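PDB 1G0D: protein-glutamine gamma-glutamyltransferase 2, which probably acts as a calcium-dependent acyltransferase, joining glutamine side chains of proteins to lysine side chains or other primary amines and releasing ammonia. Local coordinates for residues N295-L306 / P388-A396; A375-V383 / R450-R458. One frame throughout, in Å; residues are numbered along the deposited sequence.

Contact 1. Residues N295-L306 / P388-A396; sequences NFASAHDVDGNL and PFVFAEVNA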
# COMPACT_ATOMS: atom_id res chain seq x y z
N ASN A 295 -10.27 0.83 0.22
CA ASN A 295 -11.67 0.57 0.53
C ASN A 295 -12.33 1.86 0.93
O ASN A 295 -11.79 2.57 1.78
CB ASN A 295 -11.74 -0.37 1.71
CG ASN A 295 -13.13 -0.84 1.99
OD1 ASN A 295 -13.96 -0.93 1.09
ND2 ASN A 295 -13.41 -1.14 3.26
N PHE A 296 -13.45 2.22 0.34
CA PHE A 296 -14.09 3.46 0.76
C PHE A 296 -15.22 3.10 1.74
O PHE A 296 -15.90 2.11 1.56
CB PHE A 296 -14.57 4.24 -0.46
CG PHE A 296 -13.43 4.84 -1.26
CD1 PHE A 296 -12.84 6.05 -0.88
CD2 PHE A 296 -12.93 4.19 -2.39
CE1 PHE A 296 -11.77 6.61 -1.60
CE2 PHE A 296 -11.84 4.75 -3.12
CZ PHE A 296 -11.27 5.95 -2.73
N ALA A 297 -15.39 3.90 2.80
CA ALA A 297 -16.37 3.61 3.85
C ALA A 297 -15.87 2.29 4.49
O ALA A 297 -16.46 1.21 4.36
CB ALA A 297 -17.79 3.45 3.25
N SER A 298 -14.74 2.41 5.18
CA SER A 298 -14.10 1.28 5.81
C SER A 298 -14.49 0.97 7.23
O SER A 298 -14.25 1.75 8.12
CB SER A 298 -12.61 1.49 5.79
OG SER A 298 -12.01 0.52 4.97
N ALA A 299 -15.07 -0.20 7.46
CA ALA A 299 -15.42 -0.57 8.82
C ALA A 299 -14.20 -1.08 9.61
O ALA A 299 -14.24 -2.15 10.23
CB ALA A 299 -16.49 -1.62 8.80
N HIS A 300 -13.13 -0.30 9.61
CA HIS A 300 -11.93 -0.69 10.35
C HIS A 300 -12.11 -0.65 11.87
O HIS A 300 -11.65 -1.52 12.60
CB HIS A 300 -10.79 0.24 10.01
CG HIS A 300 -9.48 -0.23 10.55
ND1 HIS A 300 -8.92 -1.43 10.16
CD2 HIS A 300 -8.64 0.31 11.45
CE1 HIS A 300 -7.78 -1.60 10.80
NE2 HIS A 300 -7.59 -0.56 11.60
N ASP A 301 -12.76 0.43 12.30
CA ASP A 301 -13.10 0.81 13.68
C ASP A 301 -13.84 -0.22 14.53
O ASP A 301 -13.66 -0.30 15.74
CB ASP A 301 -13.99 2.02 13.61
CG ASP A 301 -15.15 1.82 12.60
OD1 ASP A 301 -14.91 2.01 11.39
OD2 ASP A 301 -16.29 1.46 13.00
N VAL A 302 -14.72 -0.94 13.85
CA VAL A 302 -15.62 -1.96 14.37
C VAL A 302 -14.94 -3.13 15.13
O VAL A 302 -15.57 -3.85 15.93
CB VAL A 302 -16.50 -2.39 13.16
CG1 VAL A 302 -16.46 -3.85 12.92
CG2 VAL A 302 -17.88 -1.84 13.34
N ASP A 303 -13.65 -3.32 14.90
CA ASP A 303 -12.95 -4.39 15.58
C ASP A 303 -13.62 -5.76 15.38
O ASP A 303 -13.95 -6.48 16.34
CB ASP A 303 -12.85 -4.08 17.05
CG ASP A 303 -11.74 -4.84 17.72
OD1 ASP A 303 -10.58 -4.76 17.23
OD2 ASP A 303 -12.04 -5.54 18.73
N GLY A 304 -13.83 -6.11 14.12
CA GLY A 304 -14.39 -7.40 13.82
C GLY A 304 -15.84 -7.65 14.07
O GLY A 304 -16.28 -8.73 13.71
N ASN A 305 -16.59 -6.73 14.65
CA ASN A 305 -18.00 -6.97 14.89
C ASN A 305 -18.90 -6.63 13.73
O ASN A 305 -18.92 -5.51 13.26
CB ASN A 305 -18.45 -6.21 16.10
CG ASN A 305 -17.99 -6.85 17.33
OD1 ASN A 305 -18.61 -7.80 17.80
ND2 ASN A 305 -16.87 -6.38 17.87
N LEU A 306 -19.69 -7.59 13.29
CA LEU A 306 -20.55 -7.39 12.13
C LEU A 306 -21.82 -6.61 12.43
O LEU A 306 -22.58 -6.28 11.51
CB LEU A 306 -20.88 -8.76 11.51
CG LEU A 306 -19.97 -9.42 10.46
CD1 LEU A 306 -18.63 -8.74 10.35
CD2 LEU A 306 -19.77 -10.87 10.82
N PRO A 388 -12.34 -12.89 9.83
CA PRO A 388 -13.45 -12.12 10.44
C PRO A 388 -13.23 -10.65 10.39
O PRO A 388 -14.14 -9.87 10.12
CB PRO A 388 -13.52 -12.64 11.88
CG PRO A 388 -12.88 -13.96 11.83
CD PRO A 388 -11.76 -13.81 10.83
N PHE A 389 -11.99 -10.26 10.66
CA PHE A 389 -11.65 -8.86 10.66
C PHE A 389 -11.68 -8.27 9.30
O PHE A 389 -12.13 -7.14 9.15
CB PHE A 389 -10.27 -8.64 11.24
CG PHE A 389 -10.28 -8.69 12.71
CD1 PHE A 389 -10.17 -9.91 13.37
CD2 PHE A 389 -10.54 -7.54 13.44
CE1 PHE A 389 -10.33 -9.99 14.74
CE2 PHE A 389 -10.70 -7.62 14.82
CZ PHE A 389 -10.60 -8.84 15.46
N VAL A 390 -11.22 -9.03 8.31
CA VAL A 390 -11.21 -8.55 6.94
C VAL A 390 -12.60 -8.59 6.32
O VAL A 390 -12.93 -7.78 5.47
CB VAL A 390 -10.25 -9.35 6.07
CG1 VAL A 390 -10.36 -8.86 4.59
CG2 VAL A 390 -8.82 -9.22 6.63
N PHE A 391 -13.44 -9.51 6.76
CA PHE A 391 -14.80 -9.58 6.26
C PHE A 391 -15.59 -8.38 6.86
O PHE A 391 -16.47 -7.82 6.22
CB PHE A 391 -15.43 -10.92 6.69
CG PHE A 391 -16.84 -11.12 6.20
CD1 PHE A 391 -17.93 -10.62 6.91
CD2 PHE A 391 -17.09 -11.82 5.03
CE1 PHE A 391 -19.23 -10.82 6.46
CE2 PHE A 391 -18.40 -12.01 4.58
CZ PHE A 391 -19.46 -11.51 5.29
N ALA A 392 -15.26 -7.97 8.09
CA ALA A 392 -15.96 -6.85 8.76
C ALA A 392 -15.66 -5.54 8.09
O ALA A 392 -16.52 -4.70 7.89
CB ALA A 392 -15.57 -6.75 10.21
N GLU A 393 -14.39 -5.38 7.77
CA GLU A 393 -13.89 -4.19 7.12
C GLU A 393 -14.73 -3.73 5.93
O GLU A 393 -14.95 -2.55 5.68
CB GLU A 393 -12.46 -4.49 6.66
CG GLU A 393 -11.83 -3.45 5.78
CD GLU A 393 -11.31 -2.30 6.59
OE1 GLU A 393 -11.53 -1.16 6.14
OE2 GLU A 393 -10.69 -2.55 7.66
N VAL A 394 -15.22 -4.72 5.22
CA VAL A 394 -15.95 -4.55 3.99
C VAL A 394 -17.46 -4.87 4.13
O VAL A 394 -18.25 -4.53 3.25
CB VAL A 394 -15.14 -5.45 2.98
CG1 VAL A 394 -15.91 -6.66 2.59
CG2 VAL A 394 -14.66 -4.68 1.84
N ASN A 395 -17.88 -5.47 5.25
CA ASN A 395 -19.29 -5.86 5.46
C ASN A 395 -20.03 -5.44 6.74
O ASN A 395 -21.24 -5.59 6.80
CB ASN A 395 -19.38 -7.37 5.39
CG ASN A 395 -19.25 -7.88 3.99
OD1 ASN A 395 -19.89 -7.38 3.08
ND2 ASN A 395 -18.40 -8.88 3.79
N ALA A 396 -19.32 -4.96 7.75
CA ALA A 396 -19.94 -4.58 9.04
C ALA A 396 -21.22 -3.75 8.94
O ALA A 396 -21.27 -2.82 8.14
CB ALA A 396 -18.92 -3.83 9.93
O HOH W 1 -16.89 -10.74 11.93

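Contact 2. Residues A375-V383 / R450-R458; sequences AIKEGNLGV and REVYKKAGR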
# COMPACT_ATOMS: atom_id res chain seq x y z
N ALA A 375 -12.34 -16.05 0.48
CA ALA A 375 -12.96 -16.45 1.74
C ALA A 375 -13.84 -15.30 2.15
O ALA A 375 -14.86 -15.48 2.79
CB ALA A 375 -11.93 -16.71 2.80
N ILE A 376 -13.44 -14.09 1.78
CA ILE A 376 -14.27 -12.93 2.11
C ILE A 376 -15.53 -12.98 1.23
O ILE A 376 -16.66 -12.96 1.73
CB ILE A 376 -13.51 -11.59 1.88
CG1 ILE A 376 -12.23 -11.54 2.74
CG2 ILE A 376 -14.41 -10.42 2.20
CD1 ILE A 376 -12.48 -11.76 4.19
N LYS A 377 -15.33 -13.06 -0.08
CA LYS A 377 -16.45 -13.10 -1.01
C LYS A 377 -17.50 -14.13 -0.65
O LYS A 377 -18.69 -13.84 -0.68
CB LYS A 377 -15.95 -13.41 -2.42
CG LYS A 377 -16.59 -12.61 -3.53
CD LYS A 377 -18.00 -13.03 -3.74
CE LYS A 377 -18.65 -12.21 -4.86
NZ LYS A 377 -17.89 -12.34 -6.13
N GLU A 378 -17.05 -15.33 -0.30
CA GLU A 378 -17.98 -16.41 0.02
C GLU A 378 -18.38 -16.53 1.49
O GLU A 378 -19.21 -17.37 1.85
CB GLU A 378 -17.39 -17.73 -0.48
CG GLU A 378 -17.36 -17.90 -2.02
CD GLU A 378 -18.63 -17.38 -2.73
OE1 GLU A 378 -18.48 -16.64 -3.72
OE2 GLU A 378 -19.76 -17.72 -2.32
N GLY A 379 -17.78 -15.68 2.32
CA GLY A 379 -18.08 -15.66 3.73
C GLY A 379 -17.48 -16.78 4.57
O GLY A 379 -18.11 -17.21 5.52
N ASN A 380 -16.30 -17.28 4.25
CA ASN A 380 -15.74 -18.33 5.10
C ASN A 380 -14.78 -17.66 6.04
O ASN A 380 -13.66 -17.34 5.68
CB ASN A 380 -15.01 -19.36 4.28
CG ASN A 380 -14.20 -20.29 5.14
OD1 ASN A 380 -14.35 -20.32 6.37
ND2 ASN A 380 -13.31 -21.07 4.51
N LEU A 381 -15.21 -17.43 7.27
CA LEU A 381 -14.38 -16.76 8.25
C LEU A 381 -13.51 -17.76 8.98
O LEU A 381 -12.74 -17.38 9.83
CB LEU A 381 -15.27 -16.05 9.26
CG LEU A 381 -15.87 -14.67 8.97
CD1 LEU A 381 -16.19 -14.52 7.52
CD2 LEU A 381 -17.13 -14.47 9.80
N GLY A 382 -13.60 -19.04 8.64
CA GLY A 382 -12.81 -20.04 9.35
C GLY A 382 -11.38 -20.35 8.94
O GLY A 382 -10.74 -21.20 9.56
N VAL A 383 -10.85 -19.65 7.94
CA VAL A 383 -9.49 -19.91 7.47
C VAL A 383 -8.51 -18.86 7.93
O VAL A 383 -8.89 -17.71 8.13
CB VAL A 383 -9.43 -19.95 5.92
CG1 VAL A 383 -10.15 -21.16 5.43
CG2 VAL A 383 -10.08 -18.72 5.30
N ARG A 450 -27.39 -12.38 0.41
CA ARG A 450 -28.16 -12.84 1.57
C ARG A 450 -27.70 -14.17 2.13
O ARG A 450 -27.70 -14.38 3.33
CB ARG A 450 -29.67 -12.97 1.26
CG ARG A 450 -30.43 -13.60 2.45
CD ARG A 450 -31.95 -13.33 2.48
NE ARG A 450 -32.28 -11.91 2.58
CZ ARG A 450 -32.91 -11.34 3.61
NH1 ARG A 450 -33.29 -12.07 4.65
NH2 ARG A 450 -33.14 -10.02 3.60
N GLU A 451 -27.28 -15.10 1.30
CA GLU A 451 -26.90 -16.33 1.90
C GLU A 451 -25.49 -16.32 2.45
O GLU A 451 -25.16 -17.18 3.26
CB GLU A 451 -27.10 -17.48 0.93
CG GLU A 451 -26.45 -17.29 -0.42
CD GLU A 451 -27.03 -18.23 -1.49
OE1 GLU A 451 -28.25 -18.12 -1.75
OE2 GLU A 451 -26.26 -19.05 -2.06
N VAL A 452 -24.64 -15.37 2.05
CA VAL A 452 -23.28 -15.31 2.60
C VAL A 452 -23.30 -14.59 3.93
O VAL A 452 -22.59 -14.95 4.85
CB VAL A 452 -22.28 -14.57 1.64
CG1 VAL A 452 -20.94 -14.33 2.34
CG2 VAL A 452 -22.04 -15.43 0.38
N TYR A 453 -24.12 -13.55 4.01
CA TYR A 453 -24.27 -12.77 5.24
C TYR A 453 -24.88 -13.69 6.26
O TYR A 453 -24.54 -13.63 7.43
CB TYR A 453 -25.21 -11.60 5.00
CG TYR A 453 -24.49 -10.40 4.49
CD1 TYR A 453 -23.10 -10.44 4.25
CD2 TYR A 453 -25.16 -9.22 4.27
CE1 TYR A 453 -22.40 -9.32 3.80
CE2 TYR A 453 -24.48 -8.08 3.82
CZ TYR A 453 -23.10 -8.14 3.59
OH TYR A 453 -22.43 -7.03 3.11
N LYS A 454 -25.81 -14.53 5.80
CA LYS A 454 -26.48 -15.46 6.68
C LYS A 454 -25.43 -16.42 7.23
O LYS A 454 -25.29 -16.60 8.42
CB LYS A 454 -27.58 -16.21 5.92
CG LYS A 454 -28.90 -15.43 5.73
CD LYS A 454 -30.10 -16.38 5.38
CE LYS A 454 -30.41 -16.52 3.84
NZ LYS A 454 -29.68 -17.61 3.06
N LYS A 455 -24.68 -17.02 6.34
CA LYS A 455 -23.63 -17.94 6.73
C LYS A 455 -22.57 -17.32 7.69
O LYS A 455 -22.20 -17.90 8.70
CB LYS A 455 -22.96 -18.44 5.44
CG LYS A 455 -21.64 -19.17 5.58
CD LYS A 455 -21.13 -19.54 4.20
CE LYS A 455 -19.89 -20.43 4.23
NZ LYS A 455 -19.13 -20.17 2.96
N ALA A 456 -22.11 -16.12 7.37
CA ALA A 456 -21.06 -15.49 8.15
C ALA A 456 -21.48 -14.75 9.41
O ALA A 456 -20.62 -14.35 10.23
CB ALA A 456 -20.27 -14.58 7.25
N GLY A 457 -22.78 -14.54 9.55
CA GLY A 457 -23.27 -13.82 10.72
C GLY A 457 -23.46 -12.32 10.53
O GLY A 457 -23.47 -11.58 11.53
N ARG A 458 -23.59 -11.84 9.29
CA ARG A 458 -23.81 -10.41 9.04
C ARG A 458 -25.30 -10.27 9.17
O ARG A 458 -26.02 -10.97 8.46
CB ARG A 458 -23.41 -10.06 7.62
CG ARG A 458 -22.61 -8.81 7.49
CD ARG A 458 -23.20 -7.69 8.28
NE ARG A 458 -24.55 -7.37 7.87
CZ ARG A 458 -24.87 -6.44 6.97
NH1 ARG A 458 -26.13 -6.23 6.67
NH2 ARG A 458 -23.93 -5.72 6.37

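Contact 1. Residues N295-L306 / P388-A396
At the edge of the active-site sheet of the transglutaminase core, E393 of helix 387-395 meets the loop that leaves strand 290-298, and this strand pairs with strand 329-339, which carries the catalytic H332. Two parts of E393 are engaged. E393 O accepts a hydrogen bond from A299 N at 3.0 Å, with an N-H...O angle of 151°, close to the C-terminal end of the helix; the same alanine sets its CB 3.5 Å from A396 CB. The carboxylate of E393 faces H300: with CG anti to the backbone N (chi1 171°) and a bend at chi2, the chain swings OE2 to the imidazole edge, 3.3 Å from H300 ND1. OE2 uses its syn lone pair and lies only 8° out of the H300 ring plane, in a His-carboxylate hydrogen bond beside the triad. Rings of H300 and H332 meet, and the E393 side chain touches H332, consistent with a second-shell position. N295 ND2 adds a weak bond to E393 O. The modelled approach of S298 OG to E393 OE1 is too short to interpret.

Farther along, the loop reverses through two overlapping beta turns, H300 to D303 and V302 to N305, and apolar packing takes over. G304 CA sits over a face of F389, 4.2 Å from the ring centroid, as a CH-pi contact. L306 CD1 lies at the edge of the F391 ring, 4.0 Å from F391 CD1.

Contact 2. Residues A375-V383 / R450-R458
K455 starts with CG anti to its backbone N (chi1 167°) and stays extended through the later torsions, so that its ammonium group reaches back along G379 to the end of the facing helix. NZ donates to E378 O at 3.0 Å. The donor stands above the carbonyl plane, 44° out of it, and so is not on a lone pair. On V452 the first torsion (171°) sets CG1 anti to the backbone N and points it into the same corner: CG1 lies 3.4 Å from G379 N, while CG2 comes up alongside E378 O at 3.7 Å. The carbonyl of E378 is therefore approached by both an ammonium group and a methyl group.

The corner itself is a Schellman motif that closes helix 373-378. G379, with positive phi, is its turning residue; G379 N bonds back to I376 O, and N380 N reaches A375 O at 2.7 Å. The glycine brings bare backbone against helix 447-456, and its CA is 5.3 Å from that of V452, the nearest such approach between the two segments. An Asx turn follows, in which N380 OD1 accepts from G382 N. Within the Asx turn, L381 points toward the helix and lays CD2 against the last helical residue, 3.5 Å from A456 O and 4.0 Å from A456 CB. Away from this packing, the carboxylate of E378 is held by Y442 through OE1 and by a salt bridge to K448 through OE2. Its OE2 remains 5.9 Å from K455 NZ, so the lysine's bond is to the backbone carbonyl of E378 and not to its acid group.

In the fold
The centres of contacts 1 and 2 are 13 Å apart, on the same side of the chain's centre, and their segments alternate in sequence: 295-306, 375-383, 388-396, 450-458. Helices 373-378 and 387-395 are consecutive, one in each contact. Helix 387-395 lies between the active-site strands and helix 447-456, with F391 packing on I376 and on V452, Y453 and A456. Polar evidence for the junction comes from N395, whose OD1 and O probably bond Y453 OH at 2.6 Å and R458 NH2 at 2.7 Å. N395 and nearby E449 are calcium ligands by similarity, so this layered arrangement places a probable metal site close to the catalytic sheet.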